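NO-binding heme-dependent sensor protein (Shewanella oneidensis, PDB 4U9B) binds heme and probably serves as a nitric oxide sensor of the H-NOX family, captured here with NO on ferrous heme and a separate bound zinc ion. Local coordinates at residues K67-L73 against C141-F147; Q155-H161 against M173-Q179; I4-V8 against G76-H81. One frame throughout, in Å; residues are numbered along the deposited sequence.

Contact 1: residues K67-L73 against C141-F147. With HEM (protoporphyrin IX containing Fe), chain B.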
loop_
_atom_site.group_PDB
_atom_site.type_symbol
_atom_site.label_atom_id
_atom_site.label_comp_id
_atom_site.label_asym_id
_atom_site.label_seq_id
_atom_site.Cartn_x
_atom_site.Cartn_y
_atom_site.Cartn_z
ATOM N N LYS A 67 2.484 -0.969 -7.543
ATOM C CA LYS A 67 1.875 0.358 -7.532
ATOM C C LYS A 67 0.385 0.259 -7.837
ATOM O O LYS A 67 -0.428 0.946 -7.223
ATOM C CB LYS A 67 2.572 1.276 -8.539
ATOM C CG LYS A 67 2.009 2.691 -8.599
ATOM C CD LYS A 67 2.812 3.572 -9.548
ATOM C CE LYS A 67 2.263 4.990 -9.595
ATOM N NZ LYS A 67 3.129 5.914 -10.390
ATOM N N ALA A 68 0.032 -0.611 -8.778
ATOM C CA ALA A 68 -1.368 -0.830 -9.126
ATOM C C ALA A 68 -2.131 -1.387 -7.932
ATOM O O ALA A 68 -3.246 -0.956 -7.631
ATOM C CB ALA A 68 -1.480 -1.770 -10.309
ATOM N N PHE A 69 -1.521 -2.353 -7.257
ATOM C CA PHE A 69 -2.102 -2.920 -6.049
ATOM C C PHE A 69 -2.279 -1.855 -4.977
ATOM O O PHE A 69 -3.309 -1.810 -4.308
ATOM C CB PHE A 69 -1.229 -4.059 -5.523
ATOM C CG PHE A 69 -1.655 -4.583 -4.182
ATOM C CD1 PHE A 69 -2.936 -5.067 -3.987
ATOM C CD2 PHE A 69 -0.766 -4.610 -3.124
ATOM C CE1 PHE A 69 -3.327 -5.553 -2.756
ATOM C CE2 PHE A 69 -1.151 -5.096 -1.892
ATOM C CZ PHE A 69 -2.434 -5.569 -1.708
ATOM N N GLY A 70 -1.274 -0.998 -4.821
ATOM C CA GLY A 70 -1.330 0.077 -3.846
ATOM C C GLY A 70 -2.537 0.978 -4.034
ATOM O O GLY A 70 -3.200 1.359 -3.066
ATOM N N GLN A 71 -2.830 1.321 -5.284
ATOM C CA GLN A 71 -3.970 2.178 -5.577
ATOM C C GLN A 71 -5.274 1.455 -5.276
ATOM O O GLN A 71 -6.207 2.041 -4.722
ATOM C CB GLN A 71 -3.938 2.638 -7.032
ATOM C CG GLN A 71 -5.037 3.625 -7.374
ATOM C CD GLN A 71 -4.686 4.520 -8.549
ATOM O OE1 GLN A 71 -3.756 4.243 -9.306
ATOM N NE2 GLN A 71 -5.432 5.607 -8.701
ATOM N N PHE A 72 -5.331 0.179 -5.644
ATOM C CA PHE A 72 -6.481 -0.661 -5.342
ATOM C C PHE A 72 -6.648 -0.786 -3.831
ATOM O O PHE A 72 -7.766 -0.796 -3.313
ATOM C CB PHE A 72 -6.305 -2.046 -5.985
ATOM C CG PHE A 72 -7.507 -2.948 -5.854
ATOM C CD1 PHE A 72 -7.666 -3.758 -4.740
ATOM C CD2 PHE A 72 -8.461 -3.003 -6.858
ATOM C CE1 PHE A 72 -8.764 -4.594 -4.621
ATOM C CE2 PHE A 72 -9.562 -3.838 -6.747
ATOM C CZ PHE A 72 -9.713 -4.636 -5.626
ATOM N N LEU A 73 -5.519 -0.852 -3.132
ATOM C CA LEU A 73 -5.500 -1.143 -1.703
ATOM C C LEU A 73 -6.110 -0.037 -0.846
ATOM O O LEU A 73 -6.606 -0.310 0.249
ATOM C CB LEU A 73 -4.061 -1.411 -1.248
ATOM C CG LEU A 73 -3.811 -1.667 0.242
ATOM C CD1 LEU A 73 -4.579 -2.888 0.737
ATOM C CD2 LEU A 73 -2.321 -1.833 0.501
ATOM N N CYS A 141 4.112 0.758 -3.505
ATOM C CA CYS A 141 2.798 0.530 -2.920
ATOM C C CYS A 141 2.337 1.813 -2.228
ATOM O O CYS A 141 1.161 2.174 -2.286
ATOM C CB CYS A 141 2.836 -0.645 -1.936
ATOM S SG CYS A 141 1.226 -1.121 -1.249
ATOM N N ALA A 142 3.276 2.504 -1.589
ATOM C CA ALA A 142 2.986 3.789 -0.956
ATOM C C ALA A 142 2.535 4.802 -1.999
ATOM O O ALA A 142 1.575 5.548 -1.787
ATOM C CB ALA A 142 4.210 4.311 -0.210
ATOM N N GLU A 143 3.239 4.830 -3.126
ATOM C CA GLU A 143 2.907 5.751 -4.205
ATOM C C GLU A 143 1.499 5.446 -4.702
ATOM O O GLU A 143 0.684 6.350 -4.886
ATOM C CB GLU A 143 3.934 5.646 -5.348
ATOM C CG GLU A 143 3.778 6.721 -6.411
ATOM C CD GLU A 143 4.903 6.736 -7.433
ATOM O OE1 GLU A 143 6.080 6.554 -7.056
ATOM O OE2 GLU A 143 4.604 6.943 -8.623
ATOM N N GLY A 144 1.212 4.162 -4.893
ATOM C CA GLY A 144 -0.104 3.727 -5.324
ATOM C C GLY A 144 -1.193 4.132 -4.348
ATOM O O GLY A 144 -2.237 4.646 -4.751
ATOM N N LEU A 145 -0.944 3.905 -3.062
ATOM C CA LEU A 145 -1.899 4.263 -2.013
ATOM C C LEU A 145 -2.191 5.760 -1.986
ATOM O O LEU A 145 -3.320 6.175 -1.716
ATOM C CB LEU A 145 -1.375 3.814 -0.649
ATOM C CG LEU A 145 -1.593 2.332 -0.341
ATOM C CD1 LEU A 145 -0.623 1.846 0.717
ATOM C CD2 LEU A 145 -3.027 2.104 0.099
ATOM N N LEU A 146 -1.174 6.568 -2.259
ATOM C CA LEU A 146 -1.347 8.014 -2.296
ATOM C C LEU A 146 -2.273 8.408 -3.440
ATOM O O LEU A 146 -3.143 9.262 -3.275
ATOM C CB LEU A 146 0.005 8.714 -2.433
ATOM C CG LEU A 146 0.863 8.703 -1.164
ATOM C CD1 LEU A 146 2.318 8.979 -1.498
ATOM C CD2 LEU A 146 0.343 9.732 -0.164
ATOM N N PHE A 147 -2.092 7.779 -4.596
ATOM C CA PHE A 147 -2.970 8.033 -5.731
ATOM C C PHE A 147 -4.385 7.558 -5.416
ATOM O O PHE A 147 -5.364 8.188 -5.812
ATOM C CB PHE A 147 -2.442 7.341 -6.991
ATOM C CG PHE A 147 -1.325 8.081 -7.667
ATOM C CD1 PHE A 147 -1.565 9.285 -8.313
ATOM C CD2 PHE A 147 -0.038 7.570 -7.675
ATOM C CE1 PHE A 147 -0.541 9.968 -8.941
ATOM C CE2 PHE A 147 0.990 8.250 -8.308
ATOM C CZ PHE A 147 0.736 9.450 -8.939
HETATM C CHA HEM B . 0.765 -1.182 5.390
HETATM C CHB HEM B . 1.452 3.171 3.391
HETATM C CHC HEM B . -3.105 4.402 4.392
HETATM C CHD HEM B . -3.360 0.589 7.378
HETATM C C1A HEM B . 1.266 -0.175 4.604
HETATM C C2A HEM B . 2.321 -0.298 3.618
HETATM C C3A HEM B . 2.501 0.908 3.069
HETATM C C4A HEM B . 1.575 1.832 3.684
HETATM C CMA HEM B . 3.509 1.283 1.969
HETATM C CAA HEM B . 3.097 -1.588 3.263
HETATM C CBA HEM B . 4.022 -2.005 4.409
HETATM C CGA HEM B . 5.384 -1.348 4.345
HETATM O O1A HEM B . 6.230 -1.650 5.232
HETATM O O2A HEM B . 5.647 -0.529 3.425
HETATM C C1B HEM B . 0.272 3.870 3.430
HETATM C C2B HEM B . 0.008 5.127 2.766
HETATM C C3B HEM B . -1.259 5.482 3.053
HETATM C C4B HEM B . -1.826 4.437 3.886
HETATM C CMB HEM B . 1.080 5.860 1.928
HETATM C CAB HEM B . -2.080 6.715 2.606
HETATM C CBB HEM B . -1.773 7.466 1.543
HETATM C C1C HEM B . -3.580 3.476 5.299
HETATM C C2C HEM B . -4.901 3.473 5.886
HETATM C C3C HEM B . -4.995 2.435 6.725
HETATM C C4C HEM B . -3.722 1.727 6.689
HETATM C CMC HEM B . -5.996 4.516 5.580
HETATM C CAC HEM B . -6.277 2.105 7.534
HETATM C CBC HEM B . -6.303 1.236 8.550
HETATM C C1D HEM B . -2.339 -0.274 7.045
HETATM C C2D HEM B . -2.246 -1.639 7.506
HETATM C C3D HEM B . -0.963 -2.190 6.888
HETATM C C4D HEM B . -0.402 -1.107 6.117
HETATM C CMD HEM B . -3.236 -2.389 8.418
HETATM C CAD HEM B . -0.383 -3.605 7.046
HETATM C CBD HEM B . 0.557 -3.660 8.248
HETATM C CGD HEM B . 1.110 -5.055 8.363
HETATM O O1D HEM B . 1.078 -5.784 7.342
HETATM O O2D HEM B . 1.584 -5.441 9.467
HETATM N NA HEM B . 0.828 1.139 4.613
HETATM N NB HEM B . -0.863 3.475 4.100
HETATM N NC HEM B . -2.887 2.396 5.813
HETATM N ND HEM B . -1.239 0.003 6.232
HETATM FE FE HEM B . -0.949 1.835 5.355
#

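Contact 2: residues Q155-H161 against M173-Q179. With ZN (zinc ion), chain D.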
loop_
_atom_site.group_PDB
_atom_site.type_symbol
_atom_site.label_atom_id
_atom_site.label_comp_id
_atom_site.label_asym_id
_atom_site.label_seq_id
_atom_site.Cartn_x
_atom_site.Cartn_y
_atom_site.Cartn_z
ATOM N N GLN A 155 -9.121 14.547 -5.616
ATOM C CA GLN A 155 -7.988 15.453 -5.733
ATOM C C GLN A 155 -7.003 14.936 -6.774
ATOM O O GLN A 155 -6.600 13.779 -6.722
ATOM C CB GLN A 155 -7.296 15.604 -4.373
ATOM C CG GLN A 155 -6.074 16.511 -4.376
ATOM C CD GLN A 155 -6.420 17.945 -4.719
ATOM O OE1 GLN A 155 -6.962 18.679 -3.892
ATOM N NE2 GLN A 155 -6.116 18.348 -5.945
ATOM N N LYS A 156 -6.624 15.783 -7.725
ATOM C CA LYS A 156 -5.600 15.409 -8.695
ATOM C C LYS A 156 -4.219 15.684 -8.111
ATOM O O LYS A 156 -4.001 16.730 -7.502
ATOM C CB LYS A 156 -5.780 16.169 -10.009
ATOM C CG LYS A 156 -4.799 15.740 -11.087
ATOM C CD LYS A 156 -4.948 16.561 -12.355
ATOM C CE LYS A 156 -4.001 16.074 -13.444
ATOM N NZ LYS A 156 -2.589 15.970 -12.971
ATOM N N ILE A 157 -3.295 14.743 -8.286
ATOM C CA ILE A 157 -1.937 14.904 -7.774
ATOM C C ILE A 157 -0.880 14.452 -8.776
ATOM O O ILE A 157 -1.169 13.731 -9.731
ATOM C CB ILE A 157 -1.726 14.124 -6.452
ATOM C CG1 ILE A 157 -1.874 12.610 -6.665
ATOM C CG2 ILE A 157 -2.708 14.604 -5.394
ATOM C CD1 ILE A 157 -1.334 11.778 -5.515
ATOM N N GLN A 158 0.347 14.902 -8.535
ATOM C CA GLN A 158 1.524 14.430 -9.249
ATOM C C GLN A 158 2.549 14.045 -8.189
ATOM O O GLN A 158 2.629 14.702 -7.149
ATOM C CB GLN A 158 2.071 15.512 -10.186
ATOM C CG GLN A 158 2.440 15.023 -11.571
ATOM C CD GLN A 158 2.787 16.164 -12.512
ATOM O OE1 GLN A 158 3.136 17.262 -12.074
ATOM N NE2 GLN A 158 2.681 15.913 -13.812
ATOM N N ILE A 159 3.309 12.981 -8.433
ATOM C CA ILE A 159 4.314 12.530 -7.473
ATOM C C ILE A 159 5.692 12.435 -8.114
ATOM O O ILE A 159 5.870 11.790 -9.149
ATOM C CB ILE A 159 3.945 11.158 -6.860
ATOM C CG1 ILE A 159 2.605 11.267 -6.122
ATOM C CG2 ILE A 159 5.051 10.673 -5.904
ATOM C CD1 ILE A 159 2.150 9.994 -5.432
ATOM N N SER A 160 6.657 13.097 -7.482
ATOM C CA SER A 160 8.063 12.955 -7.828
ATOM C C SER A 160 8.718 12.048 -6.798
ATOM O O SER A 160 8.590 12.263 -5.596
ATOM C CB SER A 160 8.765 14.312 -7.876
ATOM O OG SER A 160 8.191 15.142 -8.873
ATOM N N HIS A 161 9.415 11.034 -7.287
ATOM C CA HIS A 161 9.978 9.985 -6.453
ATOM C C HIS A 161 11.459 9.868 -6.816
ATOM O O HIS A 161 11.902 8.852 -7.352
ATOM C CB HIS A 161 9.198 8.686 -6.696
ATOM C CG HIS A 161 9.552 7.554 -5.781
ATOM N ND1 HIS A 161 8.714 6.475 -5.595
ATOM C CD2 HIS A 161 10.649 7.312 -5.025
ATOM C CE1 HIS A 161 9.275 5.622 -4.757
ATOM N NE2 HIS A 161 10.451 6.105 -4.398
ATOM N N MET A 173 11.954 9.526 -1.082
ATOM C CA MET A 173 11.356 10.843 -0.932
ATOM C C MET A 173 10.316 11.036 -2.021
ATOM O O MET A 173 10.646 11.101 -3.206
ATOM C CB MET A 173 12.421 11.936 -1.007
ATOM C CG MET A 173 11.900 13.330 -0.698
ATOM S SD MET A 173 11.080 13.444 0.911
ATOM C CE MET A 173 12.374 12.840 1.989
ATOM N N LEU A 174 9.055 11.090 -1.608
ATOM C CA LEU A 174 7.944 11.296 -2.523
ATOM C C LEU A 174 7.412 12.711 -2.364
ATOM O O LEU A 174 6.827 13.050 -1.335
ATOM C CB LEU A 174 6.831 10.274 -2.272
ATOM C CG LEU A 174 7.083 8.851 -2.787
ATOM C CD1 LEU A 174 8.227 8.182 -2.048
ATOM C CD2 LEU A 174 5.821 8.011 -2.676
ATOM N N ILE A 175 7.633 13.536 -3.380
ATOM C CA ILE A 175 7.122 14.899 -3.384
ATOM C C ILE A 175 5.769 14.906 -4.075
ATOM O O ILE A 175 5.661 14.575 -5.256
ATOM C CB ILE A 175 8.078 15.876 -4.095
ATOM C CG1 ILE A 175 9.482 15.789 -3.490
ATOM C CG2 ILE A 175 7.540 17.304 -4.023
ATOM C CD1 ILE A 175 9.541 16.020 -1.989
ATOM N N ILE A 176 4.744 15.283 -3.323
ATOM C CA ILE A 176 3.379 15.307 -3.823
ATOM C C ILE A 176 2.948 16.740 -4.116
ATOM O O ILE A 176 2.975 17.599 -3.232
ATOM C CB ILE A 176 2.403 14.678 -2.811
ATOM C CG1 ILE A 176 2.901 13.298 -2.368
ATOM C CG2 ILE A 176 1.005 14.562 -3.412
ATOM C CD1 ILE A 176 2.351 12.861 -1.033
ATOM N N GLU A 177 2.563 16.987 -5.364
ATOM C CA GLU A 177 2.024 18.277 -5.769
ATOM C C GLU A 177 0.538 18.145 -6.072
ATOM O O GLU A 177 0.141 17.362 -6.935
ATOM C CB GLU A 177 2.764 18.817 -6.992
ATOM C CG GLU A 177 2.305 20.203 -7.420
ATOM C CD GLU A 177 3.108 20.753 -8.581
ATOM O OE1 GLU A 177 3.981 21.614 -8.344
ATOM O OE2 GLU A 177 2.868 20.327 -9.729
ATOM N N LEU A 178 -0.277 18.901 -5.344
ATOM C CA LEU A 178 -1.705 18.961 -5.618
ATOM C C LEU A 178 -1.954 19.901 -6.788
ATOM O O LEU A 178 -1.381 20.989 -6.853
ATOM C CB LEU A 178 -2.483 19.429 -4.386
ATOM C CG LEU A 178 -2.711 18.394 -3.279
ATOM C CD1 LEU A 178 -1.418 18.063 -2.547
ATOM C CD2 LEU A 178 -3.769 18.893 -2.302
ATOM N N GLN A 179 -2.806 19.472 -7.712
ATOM C CA GLN A 179 -3.119 20.256 -8.899
ATOM C C GLN A 179 -4.628 20.377 -9.074
ATOM O O GLN A 179 -5.396 19.837 -8.278
ATOM C CB GLN A 179 -2.481 19.623 -10.134
ATOM C CG GLN A 179 -0.968 19.478 -10.024
ATOM C CD GLN A 179 -0.352 18.821 -11.241
ATOM O OE1 GLN A 179 -1.040 18.176 -12.030
ATOM N NE2 GLN A 179 0.956 18.987 -11.401
HETATM ZN ZN ZN D . 11.314 4.319 -3.635
HETATM O O HOH W 1 -7.952 18.371 -7.816
HETATM O O HOH W 2 5.779 16.457 -8.100
#

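Contact 3: residues I4-V8 against G76-H81. With HEM (protoporphyrin IX containing Fe), chain B.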
loop_
_atom_site.group_PDB
_atom_site.type_symbol
_atom_site.label_atom_id
_atom_site.label_comp_id
_atom_site.label_asym_id
_atom_site.label_seq_id
_atom_site.Cartn_x
_atom_site.Cartn_y
_atom_site.Cartn_z
ATOM N N ILE A 4 -5.170 -8.776 6.166
ATOM C CA ILE A 4 -6.018 -7.822 5.456
ATOM C C ILE A 4 -5.390 -7.457 4.114
ATOM O O ILE A 4 -6.086 -7.314 3.113
ATOM C CB ILE A 4 -6.276 -6.533 6.283
ATOM C CG1 ILE A 4 -7.058 -5.517 5.449
ATOM C CG2 ILE A 4 -4.972 -5.913 6.766
ATOM C CD1 ILE A 4 -7.744 -4.437 6.274
ATOM N N ILE A 5 -4.069 -7.336 4.092
ATOM C CA ILE A 5 -3.369 -7.000 2.859
ATOM C C ILE A 5 -3.568 -8.115 1.837
ATOM O O ILE A 5 -3.844 -7.852 0.667
ATOM C CB ILE A 5 -1.866 -6.776 3.104
ATOM C CG1 ILE A 5 -1.651 -5.717 4.196
ATOM C CG2 ILE A 5 -1.166 -6.373 1.811
ATOM C CD1 ILE A 5 -2.252 -4.353 3.888
ATOM N N PHE A 6 -3.439 -9.358 2.292
ATOM C CA PHE A 6 -3.687 -10.514 1.442
ATOM C C PHE A 6 -5.145 -10.581 1.004
ATOM O O PHE A 6 -5.439 -10.974 -0.120
ATOM C CB PHE A 6 -3.312 -11.809 2.165
ATOM C CG PHE A 6 -1.842 -11.978 2.386
ATOM C CD1 PHE A 6 -1.053 -12.601 1.432
ATOM C CD2 PHE A 6 -1.245 -11.520 3.546
ATOM C CE1 PHE A 6 0.301 -12.766 1.636
ATOM C CE2 PHE A 6 0.108 -11.676 3.753
ATOM C CZ PHE A 6 0.884 -12.300 2.796
ATOM N N ASN A 7 -6.059 -10.206 1.893
ATOM C CA ASN A 7 -7.479 -10.235 1.559
ATOM C C ASN A 7 -7.801 -9.271 0.424
ATOM O O ASN A 7 -8.567 -9.604 -0.478
ATOM C CB ASN A 7 -8.340 -9.897 2.781
ATOM C CG ASN A 7 -8.285 -10.967 3.855
ATOM O OD1 ASN A 7 -7.983 -12.136 3.582
ATOM N ND2 ASN A 7 -8.582 -10.574 5.087
ATOM N N VAL A 8 -7.221 -8.075 0.468
ATOM C CA VAL A 8 -7.461 -7.101 -0.588
ATOM C C VAL A 8 -6.777 -7.568 -1.872
ATOM O O VAL A 8 -7.306 -7.373 -2.964
ATOM C CB VAL A 8 -6.965 -5.693 -0.195
ATOM C CG1 VAL A 8 -7.212 -4.708 -1.324
ATOM C CG2 VAL A 8 -7.673 -5.216 1.066
ATOM N N GLY A 76 -9.668 -0.673 -0.356
ATOM C CA GLY A 76 -9.771 -1.900 0.410
ATOM C C GLY A 76 -9.603 -1.633 1.892
ATOM O O GLY A 76 -10.307 -2.207 2.721
ATOM N N LEU A 77 -8.667 -0.749 2.222
ATOM C CA LEU A 77 -8.427 -0.363 3.606
ATOM C C LEU A 77 -9.510 0.588 4.101
ATOM O O LEU A 77 -9.994 0.462 5.226
ATOM C CB LEU A 77 -7.052 0.294 3.748
ATOM C CG LEU A 77 -5.847 -0.616 3.521
ATOM C CD1 LEU A 77 -4.576 0.211 3.401
ATOM C CD2 LEU A 77 -5.725 -1.629 4.648
ATOM N N ALA A 78 -9.887 1.540 3.253
ATOM C CA ALA A 78 -10.908 2.518 3.606
ATOM C C ALA A 78 -12.243 1.839 3.895
ATOM O O ALA A 78 -12.963 2.237 4.809
ATOM C CB ALA A 78 -11.067 3.544 2.493
ATOM N N SER A 79 -12.563 0.810 3.116
ATOM C CA SER A 79 -13.817 0.079 3.277
ATOM C C SER A 79 -13.875 -0.692 4.592
ATOM O O SER A 79 -14.923 -0.760 5.236
ATOM C CB SER A 79 -14.017 -0.890 2.112
ATOM O OG SER A 79 -14.432 -0.203 0.945
ATOM N N ARG A 80 -12.747 -1.277 4.977
ATOM C CA ARG A 80 -12.673 -2.102 6.178
ATOM C C ARG A 80 -12.444 -1.265 7.438
ATOM O O ARG A 80 -12.746 -1.711 8.545
ATOM C CB ARG A 80 -11.563 -3.149 6.026
ATOM C CG ARG A 80 -11.861 -4.223 4.980
ATOM C CD ARG A 80 -10.597 -4.979 4.584
ATOM N NE ARG A 80 -10.866 -6.137 3.730
ATOM C CZ ARG A 80 -11.148 -6.070 2.431
ATOM N NH1 ARG A 80 -11.224 -4.896 1.818
ATOM N NH2 ARG A 80 -11.366 -7.183 1.743
ATOM N N HIS A 81 -11.915 -0.055 7.267
ATOM C CA HIS A 81 -11.642 0.834 8.396
ATOM C C HIS A 81 -12.172 2.239 8.130
ATOM O O HIS A 81 -11.418 3.210 8.154
ATOM C CB HIS A 81 -10.140 0.885 8.686
ATOM C CG HIS A 81 -9.556 -0.437 9.077
ATOM N ND1 HIS A 81 -9.894 -1.083 10.246
ATOM C CD2 HIS A 81 -8.659 -1.235 8.449
ATOM C CE1 HIS A 81 -9.230 -2.225 10.322
ATOM N NE2 HIS A 81 -8.475 -2.338 9.247
HETATM C CHA HEM B . 0.765 -1.182 5.390
HETATM C CHB HEM B . 1.452 3.171 3.391
HETATM C CHC HEM B . -3.105 4.402 4.392
HETATM C CHD HEM B . -3.360 0.589 7.378
HETATM C C1A HEM B . 1.266 -0.175 4.604
HETATM C C2A HEM B . 2.321 -0.298 3.618
HETATM C C3A HEM B . 2.501 0.908 3.069
HETATM C C4A HEM B . 1.575 1.832 3.684
HETATM C CMA HEM B . 3.509 1.283 1.969
HETATM C CAA HEM B . 3.097 -1.588 3.263
HETATM C CBA HEM B . 4.022 -2.005 4.409
HETATM C CGA HEM B . 5.384 -1.348 4.345
HETATM O O1A HEM B . 6.230 -1.650 5.232
HETATM O O2A HEM B . 5.647 -0.529 3.425
HETATM C C1B HEM B . 0.272 3.870 3.430
HETATM C C2B HEM B . 0.008 5.127 2.766
HETATM C C3B HEM B . -1.259 5.482 3.053
HETATM C C4B HEM B . -1.826 4.437 3.886
HETATM C CMB HEM B . 1.080 5.860 1.928
HETATM C CAB HEM B . -2.080 6.715 2.606
HETATM C CBB HEM B . -1.773 7.466 1.543
HETATM C C1C HEM B . -3.580 3.476 5.299
HETATM C C2C HEM B . -4.901 3.473 5.886
HETATM C C3C HEM B . -4.995 2.435 6.725
HETATM C C4C HEM B . -3.722 1.727 6.689
HETATM C CMC HEM B . -5.996 4.516 5.580
HETATM C CAC HEM B . -6.277 2.105 7.534
HETATM C CBC HEM B . -6.303 1.236 8.550
HETATM C C1D HEM B . -2.339 -0.274 7.045
HETATM C C2D HEM B . -2.246 -1.639 7.506
HETATM C C3D HEM B . -0.963 -2.190 6.888
HETATM C C4D HEM B . -0.402 -1.107 6.117
HETATM C CMD HEM B . -3.236 -2.389 8.418
HETATM C CAD HEM B . -0.383 -3.605 7.046
HETATM C CBD HEM B . 0.557 -3.660 8.248
HETATM C CGD HEM B . 1.110 -5.055 8.363
HETATM O O1D HEM B . 1.078 -5.784 7.342
HETATM O O2D HEM B . 1.584 -5.441 9.467
HETATM N NA HEM B . 0.828 1.139 4.613
HETATM N NB HEM B . -0.863 3.475 4.100
HETATM N NC HEM B . -2.887 2.396 5.813
HETATM N ND HEM B . -1.239 0.003 6.232
HETATM FE FE HEM B . -0.949 1.835 5.355
#

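Contact 1: residues K67-L73 against C141-F147
Gly70 and Gly144 meet backbone to backbone where helix 62-80 passes helix 139-152, a glycine-on-glycine crossing of two helices that run the same general way inside the H-NOX fold. Their CA atoms lie 4.1 Å apart, and the axes of the two segments approach to 6.4 Å at a crossing angle of -40°. A CB modelled on Gly70 would clash with Cys141 O, and one on Gly144 with Lys67 O, so this closeness depends on both lacking side chains. CA hydrogens therefore face carbonyls across the gap: Gln71 CA is 3.1 Å from Gly144 O, while Gly144 CA and Leu145 CA make similar contacts with Lys67 O and Gly70 O. Toward the heme the packing stays close. Cys141 SG sits 3.8 Å from Gly70 CA and obliquely to the Phe69 ring. Leu145 divides its branches, CD2 against Leu73 and CD1 3.5 Å from HEM C1B.

On the other side the partly exposed ends of Lys67, Gln71 and Phe147 meet around the buried Glu143. Lys67 is fully extended, its CG trans to the backbone N (chi1 -180°), which carries the chain past Gly144 to a salt bridge. NZ lies a short 2.5 Å from Glu143 OE2, on the anti side and 34° out of the carboxylate plane; Glu143 OE1 is hydrogen-bonded to His161, a zinc ligand. With an alanine in place of Lys67, Glu143 OE2 would probably lose its charged mate and the carboxylate would be freer to turn. Beside this bridge, Lys67 CE rests obliquely 3.7 Å from Phe147 CE2, and Gln71 NE2 comes to 3.9 Å from Phe147 CB.

Contact 2: residues Q155-H161 against M173-Q179
Lys156 O is gripped from opposite faces of its carbonyl plane: Gln179 N reaches it from the partner strand at 3.0 Å with a nearly straight N-H...O angle of 174°, and Gln155 NE2 at 3.1 Å, its chain bent at chi2 (64°) to fold the amide back. These bonds lie toward one end of an antiparallel hairpin of strands 156-163 and 172-179. Further along, Gln158 with Glu177 and Ser160 with Ile175 are hydrogen-bonded pairs, each closed by two backbone bonds; Ile175 N to Ser160 O measures 2.7 Å.

The Gln179 amide works at both ends on the face that holds Lys156, Gln158 and Glu177. Its OE1 receives Lys156 NZ at 2.9 Å, while NE2, with its partner in the amide plane, meets the anti lone pair of Glu177 OE2 at 2.9 Å and adds a weak bond to Gln158 OE1.

The other face is largely apolar, with Ile176 touching both Ile157 and Ile159, which also pack on Phe147 of helix 139-152. At its far end Leu174 CD1 lies over the His161 ring in a CH-pi contact, 3.8 Å from the centroid and 4° off the normal. His161 NE2 binds the zinc ion at 2.1 Å, with Cys139, Cys164 and Cys172 completing the site. Because ND1 is hydrogen-bonded to Glu143 OE1, the imidazole is held at both nitrogens, which restrains its rotation, and the carboxylate probably makes NE2 a more electron-rich zinc ligand.

Contact 3: residues I4-V8 against G76-H81
The Arg80 guanidinium carries Val8 CG2 over one face, 3.6 Å above the plane and offset toward the rim, while Gly76 O lies at its edge. NH1 donates to that oxygen at 3.0 Å, with Gly76 O 11° out of the guanidinium plane, so the end group of an otherwise extended chain bonds to the carbonyl one turn earlier in its own helix and is held flat against Val8. A salt bridge from NH2 to Asp11 further restrains its rotation and gives the charge a partner on helix 3-17. The His81 ring has Arg80 CB over one face, offset toward the rim. Ile4 CD1 and the heme vinyl carbon CBC approach this ring obliquely, CBC coming 3.4 Å from His81 CD2; NE2 is hydrogen-bonded to Tyr110 OH.

Ile4 touches Arg80, Leu77 and His81. Its CG1 points opposite the backbone N (chi1 175°), which projects CD1 to 3.4 Å from Arg80 CD and 3.8 Å from Leu77 CD2; its side chain lies roughly perpendicular to that of Leu77 and runs antiparallel alongside that of Arg80. Leu77 splits its work, since CD1 turns to the porphyrin, 3.7 Å from HEM NC. Ile5 CD1 reaches the same heme 3.7 Å from HEM CAD, making the contact part of the pocket wall.

The segment axes come no nearer than 10.6 Å, at 116°, so side chains carry the crossing, except at Gly76, where a modelled CB would clash with Val8 CG1. Helix 3-17 also touches helix 62-80 through Val8 on Phe72 and Leu73, and helix 44-58 through Ile5 on Leu47.

Overall arrangement
Contacts 1 and 3 are buried and share helix 62-80, and both touch the heme; their centres are 12 Å apart, and Phe69, Phe72 and Leu73 of contact 1 pack directly on helix 3-17 of contact 3. Contact 2 is partly buried, its centre about 16 Å from that of the chain, and belongs to the sheet. It joins contact 1 through Glu143 with His161 and through Phe147 against Ile157 and Ile159, but nothing of it touches contact 3, about 14 Å away at the nearest atoms. Chemistry follows place: glycine backbone with a marginal salt bridge in the central crossing, branched side chains against the heme with an arginine at the exposed rim, ladder bonds and zinc ligation in the hairpin.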